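Long-range contacts in GH127 beta-L-arabinofuranoside (Geobacillus stearothermophilus, PDB 4QK0), which probably hydrolyses beta-L-arabinofuranosides as a family GH127 glycoside hydrolase, releasing L-arabinose: residues V79-E84 against A144-E149; A85-L90 against A151-R156. One frame throughout, in Å; residues are numbered along the deposited sequence.

Contact 1. Residues V79-E84 against A144-E149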
# COMPACT_ATOMS: atom_id res chain seq x y z
N VAL A 79 28.04 9.05 -16.39
CA VAL A 79 29.14 9.89 -16.80
C VAL A 79 28.58 11.05 -17.61
O VAL A 79 29.01 12.20 -17.45
CB VAL A 79 30.15 9.09 -17.63
CG1 VAL A 79 31.27 9.99 -18.10
CG2 VAL A 79 30.73 7.99 -16.79
N ALA A 80 27.61 10.75 -18.46
CA ALA A 80 26.99 11.75 -19.30
C ALA A 80 26.34 12.80 -18.48
O ALA A 80 26.49 13.99 -18.74
CB ALA A 80 25.97 11.10 -20.23
N LYS A 81 25.61 12.40 -17.46
CA LYS A 81 24.86 13.38 -16.67
C LYS A 81 25.79 14.24 -15.88
O LYS A 81 25.48 15.44 -15.66
CB LYS A 81 23.86 12.71 -15.72
CG LYS A 81 22.69 12.05 -16.45
CD LYS A 81 21.95 11.10 -15.49
CE LYS A 81 20.76 10.45 -16.16
NZ LYS A 81 20.29 9.33 -15.32
N TRP A 82 26.91 13.67 -15.42
CA TRP A 82 27.88 14.47 -14.68
C TRP A 82 28.50 15.52 -15.65
O TRP A 82 28.56 16.72 -15.32
CB TRP A 82 28.95 13.56 -14.02
CG TRP A 82 30.00 14.26 -13.22
CD1 TRP A 82 29.95 14.55 -11.88
CD2 TRP A 82 31.23 14.80 -13.70
NE1 TRP A 82 31.08 15.24 -11.52
CE2 TRP A 82 31.89 15.38 -12.61
CE3 TRP A 82 31.86 14.82 -14.94
CZ2 TRP A 82 33.14 15.99 -12.72
CZ3 TRP A 82 33.12 15.40 -15.04
CH2 TRP A 82 33.74 15.98 -13.94
N LEU A 83 28.87 15.09 -16.86
CA LEU A 83 29.40 16.05 -17.87
C LEU A 83 28.41 17.17 -18.20
O LEU A 83 28.78 18.33 -18.31
CB LEU A 83 29.80 15.35 -19.14
CG LEU A 83 31.07 14.48 -19.02
CD1 LEU A 83 31.21 13.58 -20.23
CD2 LEU A 83 32.30 15.34 -18.87
N GLU A 84 27.14 16.82 -18.31
CA GLU A 84 26.13 17.79 -18.64
C GLU A 84 26.00 18.82 -17.57
O GLU A 84 25.94 20.04 -17.84
CB GLU A 84 24.78 17.13 -18.93
CG GLU A 84 23.78 18.15 -19.50
CD GLU A 84 22.33 17.66 -19.61
OE1 GLU A 84 22.12 16.44 -19.57
OE2 GLU A 84 21.42 18.50 -19.77
N ALA A 144 23.10 6.78 -25.18
CA ALA A 144 23.50 7.63 -26.31
C ALA A 144 22.84 8.99 -26.21
O ALA A 144 23.49 10.02 -26.32
CB ALA A 144 23.14 6.98 -27.61
N GLY A 145 21.55 9.00 -25.87
CA GLY A 145 20.83 10.24 -25.68
C GLY A 145 21.42 11.10 -24.60
O GLY A 145 21.64 12.30 -24.80
N HIS A 146 21.75 10.49 -23.45
CA HIS A 146 22.30 11.29 -22.38
C HIS A 146 23.64 11.88 -22.75
O HIS A 146 23.93 13.00 -22.38
CB HIS A 146 22.37 10.51 -21.06
CG HIS A 146 21.14 10.69 -20.24
ND1 HIS A 146 20.24 9.66 -20.03
CD2 HIS A 146 20.56 11.80 -19.74
CE1 HIS A 146 19.19 10.14 -19.38
NE2 HIS A 146 19.37 11.42 -19.17
N LEU A 147 24.44 11.10 -23.43
CA LEU A 147 25.76 11.58 -23.91
C LEU A 147 25.64 12.74 -24.94
O LEU A 147 26.35 13.72 -24.88
CB LEU A 147 26.48 10.41 -24.56
CG LEU A 147 27.59 9.57 -23.96
CD1 LEU A 147 28.16 10.04 -22.64
CD2 LEU A 147 27.31 8.08 -24.01
N ILE A 148 24.69 12.60 -25.89
CA ILE A 148 24.32 13.70 -26.80
C ILE A 148 23.96 14.96 -26.04
O ILE A 148 24.52 16.03 -26.29
CB ILE A 148 23.18 13.28 -27.69
CG1 ILE A 148 23.67 12.24 -28.72
CG2 ILE A 148 22.58 14.48 -28.37
CD1 ILE A 148 22.58 11.51 -29.48
N GLU A 149 23.09 14.84 -25.04
CA GLU A 149 22.71 16.05 -24.29
C GLU A 149 23.93 16.65 -23.68
O GLU A 149 24.03 17.88 -23.61
CB GLU A 149 21.70 15.78 -23.18
CG GLU A 149 20.31 15.39 -23.62
CD GLU A 149 19.30 15.43 -22.44
OE1 GLU A 149 18.97 14.37 -21.86
OE2 GLU A 149 18.83 16.55 -22.13
O HOH W 1 22.90 13.72 -20.06
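A80 and L147 make the tightest apolar touch here: A80 CB sits 3.4 Å from L147 CD1, closer than carbons usually come. The same methyl packs against the backbone of H146 and lies 3.7 Å from H146 CB. With so small a residue between them, the axes of 79-84 and 144-149 approach to 8.1 Å at 16°.

The second kind of packing is CH-pi. K81 reaches across, extended beyond CG, and lays its CE over one face of the H146 ring, 3.6 Å from the ring centroid, while NZ carries on to the hydroxyl of Y142. Y142 also meets the H146 ring edge-to-face. With an alanine here in place of the H146 ring, the K81 methylene and Y142 would probably lose the ring they pack on, leaving the lysine chain freer to move.

Both helices belong to the mainly helical GH127 catalytic domain, whose clan is built on the six-hairpin (alpha/alpha)6 barrel, and they lie near-parallel within it.

The polar contacts are indirect. One water donates to E84 OE1 at 2.9 Å and to the backbone oxygen of H146 at 2.6 Å, bridging the helices. E84 OE2 and E149 OE2 come within 4.0 Å, their carboxylate planes 55° apart; the Y88 hydroxyl bonds E84 OE2, and salt bridges from R419 to E84 OE1 and from K200 to E149 OE2 probably offset this like-charge approach.

Contact 2. Residues A85-L90 against A151-R156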
# COMPACT_ATOMS: atom_id res chain seq x y z
N ALA A 85 25.96 18.39 -16.33
CA ALA A 85 25.92 19.37 -15.24
C ALA A 85 27.18 20.26 -15.20
O ALA A 85 27.10 21.45 -14.90
CB ALA A 85 25.77 18.67 -13.91
N VAL A 86 28.33 19.65 -15.43
CA VAL A 86 29.60 20.38 -15.39
C VAL A 86 29.59 21.48 -16.46
O VAL A 86 29.93 22.60 -16.17
CB VAL A 86 30.78 19.40 -15.59
CG1 VAL A 86 32.02 20.12 -16.07
CG2 VAL A 86 31.08 18.66 -14.29
N ALA A 87 29.12 21.13 -17.66
CA ALA A 87 28.86 22.12 -18.72
C ALA A 87 28.11 23.31 -18.26
O ALA A 87 28.53 24.47 -18.48
CB ALA A 87 28.12 21.47 -19.87
N TYR A 88 26.99 23.08 -17.55
CA TYR A 88 26.19 24.21 -17.08
C TYR A 88 26.92 24.98 -16.01
O TYR A 88 26.76 26.21 -15.90
CB TYR A 88 24.81 23.78 -16.55
CG TYR A 88 23.97 23.03 -17.57
CD1 TYR A 88 23.86 23.49 -18.88
CD2 TYR A 88 23.28 21.89 -17.22
CE1 TYR A 88 23.07 22.82 -19.81
CE2 TYR A 88 22.51 21.20 -18.14
CZ TYR A 88 22.40 21.67 -19.44
OH TYR A 88 21.65 20.98 -20.35
N LEU A 89 27.70 24.28 -15.19
CA LEU A 89 28.45 24.99 -14.15
C LEU A 89 29.47 25.94 -14.78
O LEU A 89 29.67 27.07 -14.29
CB LEU A 89 29.15 24.01 -13.23
CG LEU A 89 28.16 23.35 -12.25
CD1 LEU A 89 28.89 22.29 -11.46
CD2 LEU A 89 27.54 24.33 -11.30
N LEU A 90 30.13 25.47 -15.83
CA LEU A 90 31.11 26.27 -16.54
C LEU A 90 30.55 27.48 -17.25
O LEU A 90 31.29 28.41 -17.49
CB LEU A 90 31.87 25.42 -17.55
CG LEU A 90 32.72 24.29 -16.95
CD1 LEU A 90 33.32 23.42 -18.03
CD2 LEU A 90 33.82 24.82 -16.05
N ALA A 151 27.10 16.53 -24.63
CA ALA A 151 27.92 17.10 -25.70
C ALA A 151 27.35 18.42 -26.23
O ALA A 151 28.08 19.40 -26.39
CB ALA A 151 28.11 16.10 -26.83
N VAL A 152 26.04 18.48 -26.41
CA VAL A 152 25.40 19.73 -26.81
C VAL A 152 25.64 20.80 -25.76
O VAL A 152 26.06 21.93 -26.08
CB VAL A 152 23.87 19.55 -27.03
CG1 VAL A 152 23.18 20.91 -27.22
CG2 VAL A 152 23.63 18.68 -28.23
N ALA A 153 25.38 20.45 -24.51
CA ALA A 153 25.56 21.41 -23.45
C ALA A 153 27.01 21.90 -23.33
O ALA A 153 27.25 23.06 -23.01
CB ALA A 153 25.10 20.83 -22.11
N TYR A 154 27.94 20.97 -23.47
CA TYR A 154 29.33 21.27 -23.29
C TYR A 154 29.80 22.20 -24.44
O TYR A 154 30.56 23.12 -24.22
CB TYR A 154 30.16 19.96 -23.22
CG TYR A 154 31.55 20.19 -22.70
CD1 TYR A 154 31.78 20.35 -21.35
CD2 TYR A 154 32.65 20.29 -23.57
CE1 TYR A 154 33.04 20.60 -20.85
CE2 TYR A 154 33.92 20.52 -23.08
CZ TYR A 154 34.11 20.68 -21.72
OH TYR A 154 35.36 20.93 -21.18
N PHE A 155 29.30 21.97 -25.65
CA PHE A 155 29.58 22.89 -26.74
C PHE A 155 29.08 24.32 -26.50
O PHE A 155 29.81 25.29 -26.68
CB PHE A 155 28.98 22.38 -28.03
CG PHE A 155 29.18 23.32 -29.17
CD1 PHE A 155 30.47 23.61 -29.61
CD2 PHE A 155 28.11 23.95 -29.76
CE1 PHE A 155 30.69 24.51 -30.63
CE2 PHE A 155 28.32 24.85 -30.80
CZ PHE A 155 29.60 25.12 -31.24
N ARG A 156 27.85 24.45 -26.08
CA ARG A 156 27.25 25.75 -25.83
C ARG A 156 27.96 26.45 -24.74
O ARG A 156 28.03 27.67 -24.78
CB ARG A 156 25.75 25.64 -25.45
CG ARG A 156 24.92 25.15 -26.61
CD ARG A 156 23.43 25.15 -26.39
NE ARG A 156 22.90 25.51 -27.70
CZ ARG A 156 21.81 25.02 -28.27
NH1 ARG A 156 21.07 24.11 -27.63
NH2 ARG A 156 21.49 25.46 -29.49
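A87 and A153 meet at the centre, their CB atoms 3.8 Å apart. The methyl of A87 also rests on the backbone of the facing helix, 3.6 Å from A153 O and equally near the CA of Y154, so this side chain is set against main chain as much as against side chains. Two tyrosines, one from each helix, flank the alanines. From 85-90, Y88 brings CE1 to 3.7 Å from A153 CB, approaching the methyl obliquely. From 151-156, Y154 slants past A87 and offers its CE1 to L90 CD1 at 4.0 Å. Its CG stands anti to the backbone N (chi1 -166°), which carries the ring across toward the other helix; Y88, with CG beside its own backbone N (chi1 -58°), swings out to A153 on the other side of the alanine pair from Y154.

These helices, 76-92 and 140-158, are near-parallel members of the helical catalytic domain, consistent with the (alpha/alpha)6 barrel of its six-hairpin clan, and small residues let the axes of 85-90 and 151-156 approach to 8.2 Å. No hydrogen bond crosses between the segments, so the fit depends on shape.

Further out, polar partners fix the far ends of both rings. The hydroxyl of Y88 is held by E84, one turn back on its own helix, and the ring meets that of H426 at a steep angle. Y154 OH is bonded to D103 of helix 96-112, whose A102 and I106 also touch the tyrosine. On the other side of 85-90, A85 and L89 lean on helix 413-422.

Overall arrangement
Contacts 1 and 2 are consecutive levels of one interface between helices 76-92 and 140-158, their centres 10 Å apart, and E84 CG touches A153 CB where they join. Every touching residue in both is buried. Each level has an alanine of 76-92 facing the other backbone, and the short segments make the same angle, 16°, in both. Their chemistry differs: contact 1 mixes apolar packing with a histidine, a water bridge and two neighbouring glutamates, each tied to a basic residue of another helix, whereas contact 2 is apolar across the interface and buries less surface, 210 against 325 Å².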